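Enolase-phosphatase E1 (Saccharomyces cerevisiae, PDB 2G80) probably catalyses the magnesium-dependent enolization and dephosphorylation of 2,3-diketo-5-methylthiopentyl-1-phosphate to an acireductone in the methionine salvage pathway. Local coordinates at residues Phe133-Lys137 / Asn249-Leu253; Val126-Ala130 / Ser231-Asn235; Lys187-Tyr193 / Leu215-Ala220; Lys138-Ser144 / Ile175-Ile181. All coordinates share one frame; numbering follows the deposited sequence.

In the fold
Contacts 1 and 2 both fasten helix 128-136 to the C-terminal part of the chain, and they meet where D129 accepts a hydrogen bond from the backbone of F250. Contact 1 joins buried aromatic rings to a salt-bridged chain end with exposed neighbours, whereas contact 2 combines a buried arginine with a water-bridged outer end. Contact 4 lies nearest the centre of the chain and pairs two parallel strands largely through backbone bonds; its I175 also packs against I134. Contact 3 sets a loop and the start of helix 190-200 against helix 214-221, about 15 Å from contact 4, centre to centre, yet touching it through K187 and Y143. Contacts 3 and 4 carry the predicted substrate residues K187 and S144.

Contact 1. Residues Phe133-Lys137 / Asn249-Leu253; sequences FIKRK and NFETL
A chi1 of 178° turns the F133 ring out from the helix toward F250, whose own CG lies anti to the carbonyl carbon (chi1 -49°). The F250 edge is thereby turned to one face of F133 in an edge-to-face pair, centroids 5.3 Å apart and planes at 59°. CG of K137 lies over the opposite face of F133, while CB of L253 reaches the ring edge, 3.7 Å from F133 CE2.

The polar half surrounds the chain end. R136 places its guanidinium edge-on to the C-terminal carboxylate: NH2 of R136 donates to L253 O over 3.2 Å, an almost straight bond lying in the guanidinium plane. A weak, bent bond from the same NH2 reaches F250 O. K137 forms a salt bridge from NZ to L253 OXT at 2.6 Å, and D29 gives this ammonium a second anionic partner. Two cationic side chains thus meet the terminal carboxylate, while the type I turn F250-L253 folds L253 back onto the helix. The arrangement joins the C-terminal tail to a helix flanking the central parallel sheet of the HAD-like Rossmannoid fold.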
loop_
_atom_site.group_PDB
_atom_site.type_symbol
_atom_site.label_atom_id
_atom_site.label_comp_id
_atom_site.label_asym_id
_atom_site.label_seq_id
_atom_site.Cartn_x
_atom_site.Cartn_y
_atom_site.Cartn_z
ATOM N N PHE A 133 11.269 -6.950 -10.845
ATOM C CA PHE A 133 11.904 -5.643 -10.669
ATOM C C PHE A 133 12.440 -5.473 -9.241
ATOM O O PHE A 133 13.592 -5.125 -9.056
ATOM C CB PHE A 133 10.888 -4.552 -11.006
ATOM C CG PHE A 133 11.393 -3.148 -10.823
ATOM C CD1 PHE A 133 11.237 -2.496 -9.591
ATOM C CD2 PHE A 133 11.995 -2.462 -11.887
ATOM C CE1 PHE A 133 11.669 -1.185 -9.422
ATOM C CE2 PHE A 133 12.443 -1.156 -11.722
ATOM C CZ PHE A 133 12.265 -0.509 -10.501
ATOM N N ILE A 134 11.572 -5.710 -8.262
ATOM C CA ILE A 134 11.899 -5.638 -6.827
ATOM C C ILE A 134 13.010 -6.625 -6.448
ATOM O O ILE A 134 13.867 -6.286 -5.657
ATOM C CB ILE A 134 10.620 -5.860 -5.959
ATOM C CG1 ILE A 134 9.695 -4.627 -6.074
ATOM C CG2 ILE A 134 10.937 -6.076 -4.470
ATOM C CD1 ILE A 134 8.266 -4.856 -5.516
ATOM N N LYS A 135 12.960 -7.846 -6.989
ATOM C CA LYS A 135 13.999 -8.849 -6.739
ATOM C C LYS A 135 15.351 -8.533 -7.366
ATOM O O LYS A 135 16.342 -9.045 -6.871
ATOM C CB LYS A 135 13.568 -10.249 -7.195
ATOM C CG LYS A 135 12.496 -10.902 -6.338
ATOM C CD LYS A 135 12.317 -12.378 -6.747
ATOM C CE LYS A 135 11.404 -13.087 -5.769
ATOM N NZ LYS A 135 11.316 -14.558 -6.006
ATOM N N ARG A 136 15.394 -7.758 -8.461
ATOM C CA ARG A 136 16.663 -7.477 -9.158
ATOM C C ARG A 136 17.346 -6.149 -8.873
ATOM O O ARG A 136 18.573 -6.080 -8.957
ATOM C CB ARG A 136 16.531 -7.655 -10.674
ATOM C CG ARG A 136 15.850 -6.594 -11.462
ATOM C CD ARG A 136 16.053 -6.857 -12.928
ATOM N NE ARG A 136 15.287 -5.873 -13.688
ATOM C CZ ARG A 136 14.002 -5.970 -13.987
ATOM N NH1 ARG A 136 13.287 -7.035 -13.635
ATOM N NH2 ARG A 136 13.418 -4.988 -14.655
ATOM N N LYS A 137 16.572 -5.108 -8.536
ATOM C CA LYS A 137 17.137 -3.799 -8.280
ATOM C C LYS A 137 17.782 -3.772 -6.890
ATOM O O LYS A 137 17.252 -4.333 -5.949
ATOM C CB LYS A 137 16.092 -2.696 -8.448
ATOM C CG LYS A 137 15.549 -2.543 -9.870
ATOM C CD LYS A 137 16.638 -2.271 -10.891
ATOM C CE LYS A 137 16.075 -1.995 -12.235
ATOM N NZ LYS A 137 17.211 -1.715 -13.142
ATOM N N ASN A 249 4.860 -1.501 -17.941
ATOM C CA ASN A 249 5.462 -2.535 -17.104
ATOM C C ASN A 249 6.905 -2.152 -16.799
ATOM O O ASN A 249 7.431 -1.216 -17.420
ATOM C CB ASN A 249 5.402 -3.876 -17.792
ATOM C CG ASN A 249 6.040 -3.853 -19.152
ATOM O OD1 ASN A 249 7.255 -3.686 -19.282
ATOM N ND2 ASN A 249 5.220 -4.044 -20.185
ATOM N N PHE A 250 7.546 -2.886 -15.886
ATOM C CA PHE A 250 8.921 -2.567 -15.480
ATOM C C PHE A 250 10.046 -3.412 -16.091
ATOM O O PHE A 250 11.191 -3.264 -15.674
ATOM C CB PHE A 250 9.030 -2.501 -13.937
ATOM C CG PHE A 250 7.959 -1.651 -13.257
ATOM C CD1 PHE A 250 7.307 -0.562 -13.912
ATOM C CD2 PHE A 250 7.675 -1.875 -11.925
ATOM C CE1 PHE A 250 6.343 0.207 -13.253
ATOM C CE2 PHE A 250 6.760 -1.097 -11.247
ATOM C CZ PHE A 250 6.077 -0.055 -11.905
ATOM N N GLU A 251 9.742 -4.221 -17.104
ATOM C CA GLU A 251 10.746 -5.059 -17.798
ATOM C C GLU A 251 11.951 -4.300 -18.334
ATOM O O GLU A 251 13.063 -4.776 -18.192
ATOM C CB GLU A 251 10.126 -5.858 -18.954
ATOM C CG GLU A 251 9.248 -6.996 -18.493
ATOM C CD GLU A 251 8.504 -7.710 -19.644
ATOM O OE1 GLU A 251 9.005 -7.732 -20.803
ATOM O OE2 GLU A 251 7.404 -8.251 -19.365
ATOM N N THR A 252 11.732 -3.110 -18.888
ATOM C CA THR A 252 12.827 -2.317 -19.498
ATOM C C THR A 252 13.669 -1.500 -18.509
ATOM O O THR A 252 14.718 -1.007 -18.903
ATOM C CB THR A 252 12.319 -1.334 -20.614
ATOM O OG1 THR A 252 11.645 -0.201 -20.032
ATOM C CG2 THR A 252 11.398 -2.039 -21.593
ATOM N N LEU A 253 13.226 -1.365 -17.253
ATOM C CA LEU A 253 13.939 -0.549 -16.249
ATOM C C LEU A 253 15.139 -1.225 -15.581
ATOM O O LEU A 253 15.203 -2.435 -15.412
ATOM C CB LEU A 253 12.963 -0.031 -15.177
ATOM C CG LEU A 253 11.993 1.035 -15.683
ATOM C CD1 LEU A 253 10.906 1.295 -14.660
ATOM C CD2 LEU A 253 12.725 2.330 -16.070
ATOM O OXT LEU A 253 16.094 -0.531 -15.190
#

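Contact 2. Residues Val126-Ala130 / Ser231-Asn235; sequences VYADA and SRPGN
Y127 occupies the N-cap position of helix 128-136 and faces R232, the first residue of a type II turn ending at N235, with the two CA atoms 9.4 Å apart. R232 spans this gap by lying along one face of the Y127 ring. Its chain bends at chi2 (-64°), then runs along the ring in the direction opposite to that of Y127. The guanidinium stacks on the Y127 ring, planes 12° apart and centres 4.1 Å apart, an off-centre cation-pi contact. Farther along the ring, R232 CD makes a CH-pi contact over the same aromatic face, 3.9 Å from the Y127 centroid.

The end of the guanidinium grips D129 with both terminal nitrogens. NH1 of R232 donates to OD1 of D129 over 3.1 Å on the syn lone pair, and NH2 of R232 donates to D129 OD2, also over 3.1 Å. The carboxylate is nevertheless turned 50° from the guanidinium plane. D129 OD2 also accepts from the backbone N of F250, and R232 NE donates to T41 O, so partners on several sides fix the arginine's rotation.

At the outer end, a water 2.6 Å from Y127 OH donates to P233 O, and a second water links P233 O with N235 OD1.

A leucine in place of R232 would probably leave the D129 carboxylate without its cationic mate and Y127 without its flat stacking partner. D129 probably balances the charge of the buried guanidinium, which is flanked by the rings of Y127 and, on its other side, F250, consistent with a polar link that ties turn to helix.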
loop_
_atom_site.group_PDB
_atom_site.type_symbol
_atom_site.label_atom_id
_atom_site.label_comp_id
_atom_site.label_asym_id
_atom_site.label_seq_id
_atom_site.Cartn_x
_atom_site.Cartn_y
_atom_site.Cartn_z
ATOM N N VAL A 126 0.545 -8.790 -6.712
ATOM C CA VAL A 126 1.582 -7.958 -7.305
ATOM C C VAL A 126 1.857 -8.415 -8.730
ATOM O O VAL A 126 2.008 -9.608 -8.989
ATOM C CB VAL A 126 2.844 -7.935 -6.450
ATOM C CG1 VAL A 126 3.963 -7.084 -7.093
ATOM C CG2 VAL A 126 2.498 -7.405 -5.028
ATOM N N TYR A 127 1.977 -7.459 -9.651
ATOM C CA TYR A 127 2.238 -7.779 -11.061
ATOM C C TYR A 127 3.539 -8.553 -11.186
ATOM O O TYR A 127 4.526 -8.215 -10.527
ATOM C CB TYR A 127 2.280 -6.525 -11.947
ATOM C CG TYR A 127 0.979 -5.756 -12.010
ATOM C CD1 TYR A 127 -0.114 -6.237 -12.747
ATOM C CD2 TYR A 127 0.836 -4.538 -11.366
ATOM C CE1 TYR A 127 -1.320 -5.518 -12.796
ATOM C CE2 TYR A 127 -0.375 -3.805 -11.427
ATOM C CZ TYR A 127 -1.428 -4.291 -12.148
ATOM O OH TYR A 127 -2.589 -3.569 -12.206
ATOM N N ALA A 128 3.545 -9.591 -12.033
ATOM C CA ALA A 128 4.744 -10.438 -12.192
ATOM C C ALA A 128 6.049 -9.629 -12.486
ATOM O O ALA A 128 7.078 -9.836 -11.854
ATOM C CB ALA A 128 4.511 -11.474 -13.216
ATOM N N ASP A 129 5.962 -8.664 -13.390
ATOM C CA ASP A 129 7.096 -7.809 -13.722
ATOM C C ASP A 129 7.543 -6.889 -12.547
ATOM O O ASP A 129 8.698 -6.480 -12.487
ATOM C CB ASP A 129 6.782 -6.960 -14.959
ATOM C CG ASP A 129 5.694 -5.936 -14.698
ATOM O OD1 ASP A 129 4.537 -6.368 -14.538
ATOM O OD2 ASP A 129 6.003 -4.713 -14.639
ATOM N N ALA A 130 6.625 -6.540 -11.652
ATOM C CA ALA A 130 6.974 -5.719 -10.465
ATOM C C ALA A 130 7.710 -6.588 -9.445
ATOM O O ALA A 130 8.578 -6.092 -8.741
ATOM C CB ALA A 130 5.732 -5.062 -9.848
ATOM N N SER A 231 1.303 2.875 -15.856
ATOM C CA SER A 231 0.023 2.625 -16.492
ATOM C C SER A 231 -0.267 1.135 -16.404
ATOM O O SER A 231 0.519 0.336 -16.881
ATOM C CB SER A 231 0.062 3.068 -17.948
ATOM O OG SER A 231 -1.250 3.138 -18.434
ATOM N N ARG A 232 -1.377 0.778 -15.764
ATOM C CA ARG A 232 -1.773 -0.602 -15.569
ATOM C C ARG A 232 -3.254 -0.733 -15.896
ATOM O O ARG A 232 -3.989 0.267 -15.734
ATOM C CB ARG A 232 -1.603 -1.008 -14.088
ATOM C CG ARG A 232 -0.214 -0.933 -13.511
ATOM C CD ARG A 232 0.706 -1.913 -14.191
ATOM N NE ARG A 232 1.988 -2.011 -13.510
ATOM C CZ ARG A 232 2.903 -2.952 -13.757
ATOM N NH1 ARG A 232 2.701 -3.874 -14.685
ATOM N NH2 ARG A 232 4.023 -2.982 -13.046
ATOM N N PRO A 233 -3.710 -1.957 -16.296
ATOM C CA PRO A 233 -5.157 -2.185 -16.551
ATOM C C PRO A 233 -5.989 -1.824 -15.320
ATOM O O PRO A 233 -5.618 -2.179 -14.198
ATOM C CB PRO A 233 -5.243 -3.694 -16.838
ATOM C CG PRO A 233 -3.869 -4.094 -17.257
ATOM C CD PRO A 233 -2.920 -3.191 -16.528
ATOM N N GLY A 234 -7.052 -1.065 -15.521
ATOM C CA GLY A 234 -7.900 -0.598 -14.422
ATOM C C GLY A 234 -7.552 0.772 -13.864
ATOM O O GLY A 234 -8.306 1.267 -13.026
ATOM N N ASN A 235 -6.404 1.363 -14.237
ATOM C CA ASN A 235 -6.056 2.747 -13.793
ATOM C C ASN A 235 -6.884 3.766 -14.593
ATOM O O ASN A 235 -7.405 3.456 -15.663
ATOM C CB ASN A 235 -4.570 3.109 -14.033
ATOM C CG ASN A 235 -3.598 2.389 -13.115
ATOM O OD1 ASN A 235 -3.953 1.509 -12.330
ATOM N ND2 ASN A 235 -2.340 2.759 -13.231
HETATM O O HOH W 1 -4.591 -0.971 -11.579
HETATM O O HOH W 2 -4.687 -4.552 -13.404
#

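Contact 3. Residues Lys187-Tyr193 / Leu215-Ala220; sequences KTETQSY and LELDAA
K187 and E216 meet at the inner end of the contact, where the lysine ammonium straddles the carboxylate. NZ of K187 lies 3.2 Å from OE1 of E216, with a similar distance to OE2, in a salt bridge whose two hydrogen bonds are weak. The lysine bend at chi3 (81°) carries CD and CE alongside E216 OE2. At the other end, T190 OG1 donates to A219 O over 2.8 Å, in the carbonyl plane on a lone pair. Between them the methyl of A219 sits against the backbone of T188, 3.4 Å from T188 O, and T188 CG2 lies beside L215 CB.

Y193 lays one ring face on A220, whose CB is 3.9 Å from the ring centroid, while its CE2 touches A219 CB. Its hydroxyl turns back to donate to K187 O over 2.7 Å, tying the loop to the first turn of its own helix. A valine in place of Y193 would probably leave K187 O without this donor and open a gap over A219 and A220.

In the second shell, K187 NZ has D37, a magnesium ligand, as its stronger salt-bridge partner and also bonds Y143 O; S211 OG holds E216 OE1. This places the predicted substrate lysine beside the metal site. Helices 190-200 and 214-221 thus meet next to strand 207-211, where F209 touches Y193, E216 and A220.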
loop_
_atom_site.group_PDB
_atom_site.type_symbol
_atom_site.label_atom_id
_atom_site.label_comp_id
_atom_site.label_asym_id
_atom_site.label_seq_id
_atom_site.Cartn_x
_atom_site.Cartn_y
_atom_site.Cartn_z
ATOM N N LYS A 187 1.539 12.733 0.094
ATOM C CA LYS A 187 2.137 12.299 -1.186
ATOM C C LYS A 187 2.214 13.347 -2.297
ATOM O O LYS A 187 2.970 13.158 -3.252
ATOM C CB LYS A 187 1.433 11.049 -1.720
ATOM C CG LYS A 187 1.549 9.846 -0.812
ATOM C CD LYS A 187 1.106 8.546 -1.463
ATOM C CE LYS A 187 2.200 7.950 -2.352
ATOM N NZ LYS A 187 1.742 6.757 -3.098
ATOM N N THR A 188 1.416 14.410 -2.178
ATOM C CA THR A 188 1.344 15.534 -3.121
ATOM C C THR A 188 2.155 16.797 -2.704
ATOM O O THR A 188 2.127 17.801 -3.402
ATOM C CB THR A 188 -0.155 15.892 -3.387
ATOM O OG1 THR A 188 -0.894 15.864 -2.149
ATOM C CG2 THR A 188 -0.775 14.866 -4.343
ATOM N N GLU A 189 2.908 16.718 -1.611
ATOM C CA GLU A 189 3.751 17.818 -1.110
ATOM C C GLU A 189 5.241 17.493 -1.337
ATOM O O GLU A 189 5.731 16.415 -0.930
ATOM C CB GLU A 189 3.489 18.053 0.386
ATOM C CG GLU A 189 2.092 18.629 0.738
ATOM C CD GLU A 189 1.811 20.007 0.105
ATOM O OE1 GLU A 189 2.725 20.868 0.066
ATOM O OE2 GLU A 189 0.668 20.238 -0.356
ATOM N N THR A 190 5.952 18.422 -1.979
ATOM C CA THR A 190 7.393 18.294 -2.271
ATOM C C THR A 190 8.239 17.967 -1.018
ATOM O O THR A 190 9.146 17.134 -1.099
ATOM C CB THR A 190 7.911 19.577 -3.002
ATOM O OG1 THR A 190 7.279 19.674 -4.297
ATOM C CG2 THR A 190 9.436 19.586 -3.184
ATOM N N GLN A 191 7.899 18.585 0.116
ATOM C CA GLN A 191 8.588 18.403 1.402
ATOM C C GLN A 191 8.685 16.958 1.830
ATOM O O GLN A 191 9.701 16.561 2.428
ATOM C CB GLN A 191 7.886 19.205 2.516
ATOM C CG GLN A 191 8.523 19.129 3.930
ATOM C CD GLN A 191 9.911 19.769 4.010
ATOM O OE1 GLN A 191 10.078 20.954 3.681
ATOM N NE2 GLN A 191 10.909 18.993 4.478
ATOM N N SER A 192 7.604 16.214 1.584
ATOM C CA SER A 192 7.541 14.793 1.857
ATOM C C SER A 192 8.664 14.054 1.127
ATOM O O SER A 192 9.299 13.182 1.724
ATOM C CB SER A 192 6.168 14.207 1.467
ATOM O OG SER A 192 5.082 14.999 1.962
ATOM N N TYR A 193 8.930 14.439 -0.132
ATOM C CA TYR A 193 10.033 13.828 -0.929
ATOM C C TYR A 193 11.431 14.257 -0.441
ATOM O O TYR A 193 12.364 13.499 -0.532
ATOM C CB TYR A 193 9.830 14.056 -2.421
ATOM C CG TYR A 193 8.571 13.370 -2.849
ATOM C CD1 TYR A 193 8.578 12.015 -3.209
ATOM C CD2 TYR A 193 7.344 14.045 -2.820
ATOM C CE1 TYR A 193 7.404 11.367 -3.565
ATOM C CE2 TYR A 193 6.165 13.401 -3.153
ATOM C CZ TYR A 193 6.189 12.065 -3.540
ATOM O OH TYR A 193 5.012 11.434 -3.892
ATOM N N LEU A 215 0.159 13.957 -9.816
ATOM C CA LEU A 215 0.303 14.921 -8.743
ATOM C C LEU A 215 1.399 14.511 -7.742
ATOM O O LEU A 215 2.060 15.373 -7.144
ATOM C CB LEU A 215 -1.048 15.137 -8.029
ATOM C CG LEU A 215 -2.191 15.692 -8.905
ATOM C CD1 LEU A 215 -3.503 15.731 -8.111
ATOM C CD2 LEU A 215 -1.858 17.081 -9.439
ATOM N N GLU A 216 1.585 13.202 -7.566
ATOM C CA GLU A 216 2.663 12.674 -6.747
ATOM C C GLU A 216 3.992 12.920 -7.482
ATOM O O GLU A 216 4.951 13.370 -6.886
ATOM C CB GLU A 216 2.467 11.164 -6.479
ATOM C CG GLU A 216 1.206 10.846 -5.644
ATOM C CD GLU A 216 1.018 9.350 -5.339
ATOM O OE1 GLU A 216 1.862 8.506 -5.746
ATOM O OE2 GLU A 216 0.013 9.016 -4.666
ATOM N N LEU A 217 4.027 12.601 -8.774
ATOM C CA LEU A 217 5.216 12.767 -9.605
ATOM C C LEU A 217 5.632 14.229 -9.685
ATOM O O LEU A 217 6.825 14.513 -9.614
ATOM C CB LEU A 217 4.996 12.178 -11.006
ATOM C CG LEU A 217 4.736 10.662 -11.176
ATOM C CD1 LEU A 217 4.529 10.390 -12.635
ATOM C CD2 LEU A 217 5.864 9.713 -10.637
ATOM N N ASP A 218 4.657 15.140 -9.803
ATOM C CA ASP A 218 4.900 16.595 -9.796
ATOM C C ASP A 218 5.565 17.052 -8.488
ATOM O O ASP A 218 6.453 17.889 -8.514
ATOM C CB ASP A 218 3.592 17.398 -9.907
ATOM C CG ASP A 218 2.928 17.331 -11.273
ATOM O OD1 ASP A 218 3.503 16.839 -12.250
ATOM O OD2 ASP A 218 1.776 17.792 -11.362
ATOM N N ALA A 219 5.074 16.550 -7.354
ATOM C CA ALA A 219 5.628 16.889 -6.035
ATOM C C ALA A 219 7.092 16.431 -5.935
ATOM O O ALA A 219 7.955 17.199 -5.523
ATOM C CB ALA A 219 4.786 16.276 -4.933
ATOM N N ALA A 220 7.345 15.202 -6.377
ATOM C CA ALA A 220 8.679 14.586 -6.411
ATOM C C ALA A 220 9.651 15.375 -7.279
ATOM O O ALA A 220 10.778 15.656 -6.851
ATOM C CB ALA A 220 8.592 13.136 -6.905
#

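Contact 4. Residues Lys138-Ser144 / Ile175-Ile181; sequences KRVFIYS and IDGYFDI
F141 and F179 project to the same face of the sheet, where F141 CD1 lies 3.7 Å from F179 CE2 and the rings meet obliquely, planes at 31°. The F179 CB also packs on Y143 CD1; a chi1 of -176° swings Y143 so that its ring edge follows the neighbouring strand toward F179 O and D180 O. On the other face, I142 CG1 touches I175 CG2 at 3.8 Å, the two side chains crossing at about a right angle. G177 lies beside F141, where a CB would clash with CD1 of that ring.

Apart from I175 and D180, which lie to either side of the second strand in sequence, these residues belong to the parallel strands 140-143 and 177-179, joined through helix 148-156 in a beta-alpha-beta unit, the second strand standing at the edge of the HAD-like sheet. I142 N donates to G177 O over 3.0 Å, I142 O accepts from F179 N, and S144 N donates to F179 O over 3.1 Å.

At the beginning of the pair, D176 bonds V140 twice: D176 N donates to V140 O, and OD2 of D176 takes V140 N at 3.0 Å on its anti lone pair, in a nearly straight bond. CB of D176 lies over one face of F141. At the opposite end, D180 caps helix 181-184 through T183 N, and S144 OG, of a predicted substrate residue, bonds the magnesium ligand E39.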
loop_
_atom_site.group_PDB
_atom_site.type_symbol
_atom_site.label_atom_id
_atom_site.label_comp_id
_atom_site.label_asym_id
_atom_site.label_seq_id
_atom_site.Cartn_x
_atom_site.Cartn_y
_atom_site.Cartn_z
ATOM N N LYS A 138 18.907 -3.078 -6.773
ATOM C CA LYS A 138 19.644 -3.037 -5.519
ATOM C C LYS A 138 19.062 -2.210 -4.397
ATOM O O LYS A 138 19.198 -2.586 -3.244
ATOM C CB LYS A 138 21.110 -2.710 -5.805
ATOM C CG LYS A 138 21.734 -4.003 -6.335
ATOM C CD LYS A 138 22.974 -3.845 -7.000
ATOM C CE LYS A 138 23.342 -5.140 -7.661
ATOM N NZ LYS A 138 23.351 -6.347 -6.815
ATOM N N ARG A 139 18.407 -1.104 -4.720
ATOM C CA ARG A 139 17.817 -0.251 -3.697
ATOM C C ARG A 139 16.389 0.106 -4.070
ATOM O O ARG A 139 16.149 0.843 -5.020
ATOM C CB ARG A 139 18.696 0.959 -3.393
ATOM C CG ARG A 139 20.091 0.582 -2.852
ATOM C CD ARG A 139 20.437 1.358 -1.586
ATOM N NE ARG A 139 20.244 2.789 -1.798
ATOM C CZ ARG A 139 20.004 3.707 -0.865
ATOM N NH1 ARG A 139 19.897 3.405 0.439
ATOM N NH2 ARG A 139 19.844 4.965 -1.264
ATOM N N VAL A 140 15.454 -0.481 -3.331
ATOM C CA VAL A 140 14.017 -0.324 -3.556
ATOM C C VAL A 140 13.317 0.061 -2.256
ATOM O O VAL A 140 13.363 -0.697 -1.304
ATOM C CB VAL A 140 13.383 -1.629 -4.080
ATOM C CG1 VAL A 140 11.818 -1.509 -4.184
ATOM C CG2 VAL A 140 14.009 -2.012 -5.432
ATOM N N PHE A 141 12.632 1.206 -2.291
ATOM C CA PHE A 141 11.833 1.752 -1.216
ATOM C C PHE A 141 10.384 1.926 -1.672
ATOM O O PHE A 141 10.115 2.244 -2.832
ATOM C CB PHE A 141 12.409 3.099 -0.752
ATOM C CG PHE A 141 13.774 2.983 -0.151
ATOM C CD1 PHE A 141 13.927 2.869 1.212
ATOM C CD2 PHE A 141 14.905 2.922 -0.963
ATOM C CE1 PHE A 141 15.172 2.747 1.781
ATOM C CE2 PHE A 141 16.180 2.798 -0.407
ATOM C CZ PHE A 141 16.320 2.712 0.958
ATOM N N ILE A 142 9.460 1.707 -0.747
ATOM C CA ILE A 142 8.021 1.838 -1.002
ATOM C C ILE A 142 7.519 3.118 -0.316
ATOM O O ILE A 142 8.009 3.458 0.764
ATOM C CB ILE A 142 7.250 0.591 -0.476
ATOM C CG1 ILE A 142 7.861 -0.725 -1.007
ATOM C CG2 ILE A 142 5.767 0.644 -0.862
ATOM C CD1 ILE A 142 7.815 -0.934 -2.514
ATOM N N TYR A 143 6.625 3.856 -1.001
ATOM C CA TYR A 143 5.919 5.021 -0.438
ATOM C C TYR A 143 4.434 4.875 -0.764
ATOM O O TYR A 143 4.067 4.877 -1.941
ATOM C CB TYR A 143 6.458 6.341 -0.991
ATOM C CG TYR A 143 5.879 7.645 -0.421
ATOM C CD1 TYR A 143 5.452 7.756 0.924
ATOM C CD2 TYR A 143 5.906 8.816 -1.184
ATOM C CE1 TYR A 143 4.979 8.980 1.450
ATOM C CE2 TYR A 143 5.471 10.040 -0.655
ATOM C CZ TYR A 143 5.010 10.119 0.649
ATOM O OH TYR A 143 4.566 11.317 1.115
ATOM N N SER A 144 3.593 4.769 0.270
ATOM C CA SER A 144 2.142 4.562 0.092
ATOM C C SER A 144 1.283 5.274 1.149
ATOM O O SER A 144 1.794 5.681 2.160
ATOM C CB SER A 144 1.859 3.043 0.130
ATOM O OG SER A 144 0.513 2.749 -0.216
ATOM N N ILE A 175 12.951 -5.523 -0.143
ATOM C CA ILE A 175 12.557 -4.137 0.054
ATOM C C ILE A 175 13.478 -3.518 1.099
ATOM O O ILE A 175 13.610 -4.038 2.194
ATOM C CB ILE A 175 11.051 -4.055 0.417
ATOM C CG1 ILE A 175 10.233 -4.537 -0.801
ATOM C CG2 ILE A 175 10.645 -2.616 0.757
ATOM C CD1 ILE A 175 8.795 -4.861 -0.518
ATOM N N ASP A 176 14.117 -2.401 0.754
ATOM C CA ASP A 176 15.048 -1.724 1.662
ATOM C C ASP A 176 14.408 -0.752 2.647
ATOM O O ASP A 176 15.044 -0.342 3.632
ATOM C CB ASP A 176 16.150 -1.086 0.839
ATOM C CG ASP A 176 16.879 -2.119 0.020
ATOM O OD1 ASP A 176 17.609 -2.933 0.622
ATOM O OD2 ASP A 176 16.633 -2.193 -1.194
ATOM N N GLY A 177 13.156 -0.386 2.402
ATOM C CA GLY A 177 12.476 0.536 3.290
ATOM C C GLY A 177 11.072 0.857 2.839
ATOM O O GLY A 177 10.697 0.583 1.718
ATOM N N TYR A 178 10.327 1.456 3.747
ATOM C CA TYR A 178 8.918 1.757 3.584
ATOM C C TYR A 178 8.677 3.140 4.117
ATOM O O TYR A 178 9.205 3.469 5.168
ATOM C CB TYR A 178 8.062 0.791 4.422
ATOM C CG TYR A 178 8.368 -0.659 4.175
ATOM C CD1 TYR A 178 9.357 -1.318 4.920
ATOM C CD2 TYR A 178 7.677 -1.384 3.209
ATOM C CE1 TYR A 178 9.662 -2.681 4.676
ATOM C CE2 TYR A 178 7.973 -2.747 2.958
ATOM C CZ TYR A 178 8.975 -3.370 3.695
ATOM O OH TYR A 178 9.274 -4.687 3.465
ATOM N N PHE A 179 7.858 3.912 3.418
ATOM C CA PHE A 179 7.457 5.240 3.840
ATOM C C PHE A 179 5.932 5.380 3.761
ATOM O O PHE A 179 5.286 4.809 2.880
ATOM C CB PHE A 179 8.147 6.321 2.982
ATOM C CG PHE A 179 9.646 6.313 3.105
ATOM C CD1 PHE A 179 10.265 6.880 4.210
ATOM C CD2 PHE A 179 10.445 5.739 2.110
ATOM C CE1 PHE A 179 11.672 6.865 4.343
ATOM C CE2 PHE A 179 11.848 5.734 2.221
ATOM C CZ PHE A 179 12.462 6.284 3.354
ATOM N N ASP A 180 5.361 6.121 4.708
ATOM C CA ASP A 180 3.921 6.400 4.696
ATOM C C ASP A 180 3.684 7.900 4.966
ATOM O O ASP A 180 4.635 8.699 5.091
ATOM C CB ASP A 180 3.149 5.412 5.636
ATOM C CG ASP A 180 3.477 5.586 7.136
ATOM O OD1 ASP A 180 3.844 6.683 7.590
ATOM O OD2 ASP A 180 3.340 4.611 7.896
ATOM N N ILE A 181 2.413 8.268 5.045
ATOM C CA ILE A 181 2.006 9.672 5.296
ATOM C C ILE A 181 2.539 10.143 6.655
ATOM O O ILE A 181 2.964 11.281 6.771
ATOM C CB ILE A 181 0.473 9.851 5.273
ATOM C CG1 ILE A 181 -0.159 9.337 3.966
ATOM C CG2 ILE A 181 0.047 11.337 5.603
ATOM C CD1 ILE A 181 0.458 9.813 2.722
#